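Local coordinates for protein polyisoprenyl-teichoic acid--peptidoglycan teichoic acid transferase TagV (Bacillus subtilis, PDB 6UF3) that belongs to the LytR-CpsA-Psr family of bacterial cell-envelope proteins, with an alpha/beta fold built around a central mixed sheet, at residues Asp97-Val102 with Glu141-Tyr146; Gly108-Val113 with Glu135-Gly140; Leu222-Ser227 with Tyr237-Asp242. One frame throughout, in Å; residues are numbered along the deposited sequence.

How the contacts relate
Contacts 1 and 2 form one continuous patch, with centres 11 Å apart. The chain runs from helix 96-105 into strand 109-113, and from strand 134-138 into helix 140-148. Contact 2 is therefore nested inside the loop that contact 1 closes. The two meet directly where Lys-100 CG lies 3.4 Å from Gly-140 O. Tyr-146 of contact 1 also packs on Val-113 of contact 2. All four segments belong to the LytR-CpsA-Psr family region. Contact 3 comes later in the chain. Its centre is 27 Å from that of contact 1, across the centre of the chain, and 29 Å from that of contact 2. The nearest atoms are about 17 Å away in both cases.

Contact 1: residues Asp97-Val102 with Glu141-Tyr146; sequences DGFKDV and EEALAY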
# COMPACT_ATOMS: atom_id res chain seq x y z
N ASP A 97 13.48 -7.05 -0.77
CA ASP A 97 14.68 -6.56 -1.45
C ASP A 97 14.34 -5.39 -2.36
O ASP A 97 15.06 -4.38 -2.39
CB ASP A 97 15.33 -7.69 -2.25
CG ASP A 97 16.65 -7.27 -2.88
OD1 ASP A 97 16.66 -6.97 -4.09
OD2 ASP A 97 17.66 -7.22 -2.14
N GLY A 98 13.26 -5.51 -3.12
CA GLY A 98 12.86 -4.42 -3.99
C GLY A 98 12.52 -3.17 -3.21
O GLY A 98 12.83 -2.05 -3.64
N PHE A 99 11.89 -3.33 -2.05
CA PHE A 99 11.51 -2.18 -1.24
C PHE A 99 12.75 -1.44 -0.75
O PHE A 99 12.82 -0.20 -0.81
CB PHE A 99 10.65 -2.63 -0.06
CG PHE A 99 10.37 -1.53 0.93
CD1 PHE A 99 9.39 -0.58 0.68
CD2 PHE A 99 11.11 -1.44 2.10
CE1 PHE A 99 9.14 0.44 1.58
CE2 PHE A 99 10.86 -0.42 3.01
CZ PHE A 99 9.88 0.51 2.75
N LYS A 100 13.72 -2.20 -0.21
CA LYS A 100 14.96 -1.58 0.21
C LYS A 100 15.62 -0.84 -0.95
O LYS A 100 16.13 0.27 -0.77
CB LYS A 100 15.92 -2.62 0.79
CG LYS A 100 15.51 -3.15 2.15
CD LYS A 100 16.61 -3.98 2.77
CE LYS A 100 17.07 -5.08 1.83
NZ LYS A 100 18.07 -5.98 2.48
N ASP A 101 15.62 -1.46 -2.14
CA ASP A 101 16.22 -0.80 -3.31
C ASP A 101 15.52 0.52 -3.62
O ASP A 101 16.19 1.53 -3.89
CB ASP A 101 16.17 -1.73 -4.53
CG ASP A 101 16.95 -1.17 -5.72
OD1 ASP A 101 18.16 -0.89 -5.55
OD2 ASP A 101 16.36 -0.99 -6.81
N VAL A 102 14.19 0.52 -3.61
CA VAL A 102 13.45 1.75 -3.88
C VAL A 102 13.88 2.84 -2.92
O VAL A 102 14.22 3.96 -3.33
CB VAL A 102 11.93 1.51 -3.78
CG1 VAL A 102 11.18 2.84 -3.86
CG2 VAL A 102 11.45 0.56 -4.88
N GLU A 141 17.35 -0.54 4.56
CA GLU A 141 17.32 -1.54 5.63
C GLU A 141 16.54 -1.03 6.84
O GLU A 141 15.70 -1.74 7.42
CB GLU A 141 18.76 -1.91 6.00
CG GLU A 141 18.94 -2.53 7.37
CD GLU A 141 20.41 -2.66 7.74
OE1 GLU A 141 20.81 -3.73 8.23
OE2 GLU A 141 21.16 -1.69 7.52
N GLU A 142 16.79 0.23 7.23
CA GLU A 142 16.08 0.80 8.36
C GLU A 142 14.60 0.97 8.05
O GLU A 142 13.75 0.72 8.92
CB GLU A 142 16.71 2.14 8.74
CG GLU A 142 18.15 2.00 9.23
CD GLU A 142 18.89 3.32 9.29
OE1 GLU A 142 19.89 3.40 10.02
OE2 GLU A 142 18.48 4.28 8.59
N ALA A 143 14.26 1.38 6.83
CA ALA A 143 12.86 1.59 6.48
C ALA A 143 12.10 0.27 6.46
O ALA A 143 10.93 0.22 6.87
CB ALA A 143 12.75 2.31 5.14
N LEU A 144 12.76 -0.80 6.01
CA LEU A 144 12.14 -2.13 6.05
C LEU A 144 11.89 -2.56 7.49
O LEU A 144 10.79 -3.04 7.81
CB LEU A 144 13.03 -3.15 5.34
CG LEU A 144 12.46 -4.57 5.30
CD1 LEU A 144 11.16 -4.56 4.51
CD2 LEU A 144 13.45 -5.57 4.71
N ALA A 145 12.89 -2.42 8.36
CA ALA A 145 12.70 -2.79 9.76
C ALA A 145 11.59 -1.96 10.39
O ALA A 145 10.81 -2.48 11.21
CB ALA A 145 14.01 -2.63 10.54
N TYR A 146 11.51 -0.68 10.04
CA TYR A 146 10.44 0.19 10.51
C TYR A 146 9.08 -0.34 10.08
O TYR A 146 8.13 -0.38 10.88
CB TYR A 146 10.67 1.60 9.98
CG TYR A 146 9.77 2.67 10.56
CD1 TYR A 146 9.96 3.14 11.85
CD2 TYR A 146 8.73 3.22 9.81
CE1 TYR A 146 9.15 4.13 12.38
CE2 TYR A 146 7.91 4.21 10.33
CZ TYR A 146 8.13 4.66 11.62
OH TYR A 146 7.33 5.63 12.16
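The helical turns that bring Phe-99 and Lys-100 against Ala-143 and Leu-144 pass with their axes 8.8 Å apart and their N-to-C directions 126° apart. This is helix-helix packing within the LytR-CpsA-Psr family fold. It joins helix 96-105 to helix 140-148 through apolar and aliphatic contacts.

Phe-99 carries one half of the contact. Its CG stands anti to the backbone N (chi1 172°), which extends the ring toward the partner helix. The ring meets the 143-144 peptide with its edge: Leu-144 N lies near the ring plane, 3.6 Å from Phe-99 CE2. The methyl of Ala-143 packs at the same corner, with Ala-143 CB 3.9 Å from Phe-99 CE2. Leu-144 divides its two branches between the two partners. Its CD1 touches Phe-99 CD2 at 3.9 Å, and its CD2 touches Lys-100 CD at 4.0 Å.

Lys-100 carries the other half with its methylene chain, which runs past the backbone of Glu-141. The amine does not pair with the Glu-141 carboxylate, and forms a salt bridge with Asp-122 instead. Ile-103 and Phe-96 of helix 96-105 also pack on Ala-143 and Leu-144 respectively. The lysine chain bends about its CG-CD bond (chi3 -53°), and Lys-100 CD rests 3.8 Å from Glu-141 CA.

Contact 2: residues Gly108-Val113 with Glu135-Gly140; sequences GIDVDV and EMHLNG
His-137 has its CG anti to the backbone N (chi1 -166°), while the CG of Asp-110 lies beside its own backbone N (chi1 -62°). These torsions bring together the imidazole and the carboxylate of the two residues, which form a non-hydrogen-bonded pair of an antiparallel two-stranded sheet. His-137 ND1 donates to Asp-110 OD1 at 2.8 Å. The acceptor lies close to the plane of the ring, but the donor comes from above the carboxylate plane, 45° out of it. The ring also lies over the start of strand 109-113, with Ile-109 N over one face.

The backbones are tied by four hydrogen bonds. Ile-109 and Leu-138 exchange two, and Val-111 and Met-136 exchange two more. Where the sheet begins, Gly-108 CA comes within 3.0 Å of Leu-138 O.

The side chains of Ile-109, Val-111, Met-136 and Leu-138 lie on the other face. Val-111 CG2 meets Leu-138 CD1 at 3.6 Å, the two side chains crossing at about a right angle. Val-113 CG2 touches Met-136 SD at 3.7 Å. Tyr-146 and Phe-131 pack on this apolar layer.

Glu-135 bends at chi2 and brings its OE2 to 2.8 Å from Asp-110 OD1. Two acceptors this close suggest a shared proton or a raised pKa, though lattice contacts may contribute. His-137 NE2 is bonded to Gly-107 O. With acceptors at both ring nitrogens, the imidazole probably carries a proton on each, and such an imidazolium would help to stabilise the acid pair.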
# COMPACT_ATOMS: atom_id res chain seq x y z
N GLY A 108 16.98 7.47 0.85
CA GLY A 108 16.38 7.40 2.17
C GLY A 108 15.07 8.16 2.24
O GLY A 108 14.68 8.88 1.32
N ILE A 109 14.39 8.01 3.38
CA ILE A 109 13.05 8.56 3.55
C ILE A 109 12.90 9.17 4.94
O ILE A 109 13.48 8.69 5.91
CB ILE A 109 11.99 7.46 3.28
CG1 ILE A 109 10.74 8.05 2.67
CG2 ILE A 109 11.71 6.61 4.53
CD1 ILE A 109 10.98 8.74 1.35
N ASP A 110 12.13 10.25 5.03
CA ASP A 110 11.94 10.94 6.30
C ASP A 110 10.61 10.53 6.92
O ASP A 110 9.57 10.61 6.27
CB ASP A 110 12.00 12.45 6.08
CG ASP A 110 13.35 12.89 5.56
OD1 ASP A 110 14.28 13.02 6.38
OD2 ASP A 110 13.50 13.05 4.33
N VAL A 111 10.66 10.08 8.18
CA VAL A 111 9.45 9.69 8.90
C VAL A 111 9.50 10.24 10.32
O VAL A 111 10.56 10.47 10.89
CB VAL A 111 9.23 8.16 8.95
CG1 VAL A 111 9.00 7.58 7.55
CG2 VAL A 111 10.39 7.47 9.65
N ASP A 112 8.31 10.42 10.89
CA ASP A 112 8.15 10.86 12.27
C ASP A 112 7.93 9.62 13.13
O ASP A 112 6.82 9.08 13.20
CB ASP A 112 7.00 11.85 12.40
CG ASP A 112 7.03 12.62 13.70
OD1 ASP A 112 7.95 12.39 14.51
OD2 ASP A 112 6.13 13.46 13.91
N VAL A 113 9.00 9.15 13.78
CA VAL A 113 8.96 7.95 14.61
C VAL A 113 8.09 8.19 15.84
O VAL A 113 8.27 9.20 16.54
CB VAL A 113 10.39 7.56 15.03
CG1 VAL A 113 10.37 6.37 15.97
CG2 VAL A 113 11.22 7.25 13.79
N GLU A 135 11.80 12.92 14.37
CA GLU A 135 12.16 12.83 12.96
C GLU A 135 13.37 11.92 12.77
O GLU A 135 14.33 11.98 13.54
CB GLU A 135 12.45 14.23 12.40
CG GLU A 135 13.52 14.30 11.33
CD GLU A 135 13.07 13.72 9.99
OE1 GLU A 135 11.84 13.54 9.80
OE2 GLU A 135 13.94 13.44 9.14
N MET A 136 13.30 11.06 11.75
CA MET A 136 14.43 10.24 11.36
C MET A 136 14.48 10.14 9.85
O MET A 136 13.45 10.13 9.17
CB MET A 136 14.36 8.82 11.95
CG MET A 136 14.74 8.70 13.42
SD MET A 136 14.93 6.96 13.88
CE MET A 136 16.55 6.58 13.21
N HIS A 137 15.70 10.03 9.32
CA HIS A 137 15.95 9.75 7.91
C HIS A 137 16.48 8.33 7.80
O HIS A 137 17.60 8.05 8.21
CB HIS A 137 16.94 10.76 7.32
CG HIS A 137 16.98 10.74 5.83
ND1 HIS A 137 16.21 11.58 5.05
CD2 HIS A 137 17.67 9.96 4.96
CE1 HIS A 137 16.43 11.32 3.78
NE2 HIS A 137 17.32 10.35 3.69
N LEU A 138 15.67 7.44 7.23
CA LEU A 138 15.97 6.02 7.19
C LEU A 138 16.48 5.60 5.81
O LEU A 138 15.97 6.05 4.79
CB LEU A 138 14.73 5.19 7.53
CG LEU A 138 13.97 5.63 8.78
CD1 LEU A 138 12.72 4.77 8.92
CD2 LEU A 138 14.83 5.52 10.02
N ASN A 139 17.47 4.71 5.80
CA ASN A 139 17.88 4.05 4.57
C ASN A 139 16.96 2.84 4.34
O ASN A 139 16.02 2.60 5.09
CB ASN A 139 19.36 3.68 4.63
CG ASN A 139 19.70 2.71 5.75
OD1 ASN A 139 18.88 1.89 6.16
ND2 ASN A 139 20.93 2.79 6.25
N GLY A 140 17.24 2.06 3.30
CA GLY A 140 16.34 0.97 2.94
C GLY A 140 16.22 -0.10 4.01
O GLY A 140 15.12 -0.55 4.33

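Contact 3: residues Leu222-Ser227 with Tyr237-Asp242; sequences LSITGS and YYFEPD
Three backbone hydrogen bonds join Thr-225 and Ser-227 to Glu-240 and Asp-242. Ser-227 N to Glu-240 O and Glu-240 N to Ser-227 O are both 2.9 Å. The third runs from Asp-242 N to Thr-225 O at 2.8 Å and is almost straight, 175° at the hydrogen. Beside these bonds, Gly-226 CA makes a close CA-H...O contact with Glu-240 O at 3.0 Å.

Aromatic packing centres on Phe-239. Its CG stands anti to the backbone N (chi1 -174°), which carries the ring to the 224-226 backbone. Ile-224 O meets the ring at its edge, 3.3 Å from Phe-239 CE2. Gly-226 N lies 3.3 Å from Phe-239 CZ.

Apolar contact comes from Ile-224. Its CG2 touches Pro-241 CB at 4.0 Å, the two side chains lying side by side. Phe-83 of helix 72-84 packs on both.

Polar side chains find partners in neighbouring parts of the fold. Glu-240 OE1 forms a salt bridge with Arg-50. Asp-242 OD1 accepts from Asn-245 N, and Asn-245 OD1 in turn is bonded to Thr-225 N. The arrangement is the open end of a beta hairpin, strands 226-231 and 236-241, leading straight into the Asp-242 N-cap of helix 243-257.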
# COMPACT_ATOMS: atom_id res chain seq x y z
N LEU A 222 -8.93 7.43 4.27
CA LEU A 222 -10.11 6.69 4.69
C LEU A 222 -9.68 5.47 5.50
O LEU A 222 -8.50 5.11 5.54
CB LEU A 222 -10.95 6.25 3.49
CG LEU A 222 -11.26 7.34 2.46
CD1 LEU A 222 -12.18 6.79 1.38
CD2 LEU A 222 -11.88 8.57 3.10
N SER A 223 -10.65 4.84 6.16
CA SER A 223 -10.36 3.74 7.07
C SER A 223 -11.35 2.62 6.87
O SER A 223 -12.55 2.86 6.69
CB SER A 223 -10.42 4.20 8.54
OG SER A 223 -9.46 5.21 8.80
N ILE A 224 -10.85 1.38 6.92
CA ILE A 224 -11.72 0.21 7.08
C ILE A 224 -11.87 -0.01 8.58
O ILE A 224 -10.97 -0.56 9.22
CB ILE A 224 -11.17 -1.03 6.38
CG1 ILE A 224 -10.93 -0.76 4.88
CG2 ILE A 224 -12.13 -2.20 6.57
CD1 ILE A 224 -12.19 -0.51 4.09
N THR A 225 -12.98 0.43 9.14
CA THR A 225 -13.26 0.15 10.54
C THR A 225 -13.85 -1.26 10.67
O THR A 225 -14.35 -1.84 9.70
CB THR A 225 -14.21 1.18 11.13
OG1 THR A 225 -15.46 1.14 10.45
CG2 THR A 225 -13.62 2.60 11.00
N GLY A 226 -13.78 -1.80 11.87
CA GLY A 226 -14.26 -3.15 12.09
C GLY A 226 -13.93 -3.63 13.48
O GLY A 226 -13.58 -2.85 14.37
N SER A 227 -14.07 -4.94 13.67
CA SER A 227 -13.95 -5.56 14.98
C SER A 227 -12.98 -6.73 14.94
O SER A 227 -12.93 -7.46 13.95
CB SER A 227 -15.31 -6.06 15.50
OG SER A 227 -16.28 -5.03 15.46
N TYR A 237 -7.50 -15.29 14.50
CA TYR A 237 -7.82 -13.86 14.49
C TYR A 237 -8.21 -13.40 13.09
O TYR A 237 -7.49 -13.64 12.12
CB TYR A 237 -6.64 -13.02 14.99
CG TYR A 237 -6.90 -11.54 14.81
CD1 TYR A 237 -7.67 -10.84 15.73
CD2 TYR A 237 -6.40 -10.85 13.71
CE1 TYR A 237 -7.93 -9.50 15.57
CE2 TYR A 237 -6.67 -9.49 13.53
CZ TYR A 237 -7.44 -8.83 14.47
OH TYR A 237 -7.71 -7.48 14.33
N TYR A 238 -9.34 -12.69 13.01
CA TYR A 238 -9.76 -11.99 11.81
C TYR A 238 -10.11 -10.55 12.17
O TYR A 238 -10.49 -10.25 13.29
CB TYR A 238 -10.99 -12.63 11.19
CG TYR A 238 -10.76 -13.99 10.62
CD1 TYR A 238 -10.88 -15.13 11.41
CD2 TYR A 238 -10.42 -14.15 9.28
CE1 TYR A 238 -10.66 -16.39 10.88
CE2 TYR A 238 -10.20 -15.40 8.75
CZ TYR A 238 -10.32 -16.51 9.55
OH TYR A 238 -10.11 -17.76 9.01
N PHE A 239 -10.00 -9.67 11.18
CA PHE A 239 -10.54 -8.33 11.28
C PHE A 239 -11.84 -8.29 10.48
O PHE A 239 -11.81 -8.38 9.25
CB PHE A 239 -9.56 -7.28 10.77
CG PHE A 239 -10.02 -5.87 10.98
CD1 PHE A 239 -10.20 -5.37 12.26
CD2 PHE A 239 -10.25 -5.03 9.90
CE1 PHE A 239 -10.62 -4.07 12.47
CE2 PHE A 239 -10.67 -3.71 10.10
CZ PHE A 239 -10.84 -3.23 11.38
N GLU A 240 -12.97 -8.16 11.17
CA GLU A 240 -14.25 -8.17 10.49
C GLU A 240 -14.64 -6.75 10.12
O GLU A 240 -14.81 -5.91 11.02
CB GLU A 240 -15.33 -8.80 11.37
CG GLU A 240 -16.71 -8.80 10.75
CD GLU A 240 -16.87 -9.75 9.59
OE1 GLU A 240 -15.97 -10.59 9.34
OE2 GLU A 240 -17.92 -9.66 8.92
N PRO A 241 -14.79 -6.43 8.83
CA PRO A 241 -15.10 -5.06 8.43
C PRO A 241 -16.53 -4.67 8.80
O PRO A 241 -17.47 -5.44 8.63
CB PRO A 241 -14.91 -5.08 6.91
CG PRO A 241 -15.08 -6.57 6.53
CD PRO A 241 -14.49 -7.30 7.68
N ASP A 242 -16.66 -3.44 9.28
CA ASP A 242 -17.97 -2.85 9.53
C ASP A 242 -18.69 -2.57 8.22
O ASP A 242 -18.17 -1.88 7.33
CB ASP A 242 -17.78 -1.57 10.35
CG ASP A 242 -19.09 -0.93 10.76
OD1 ASP A 242 -19.79 -0.39 9.88
OD2 ASP A 242 -19.40 -0.94 11.97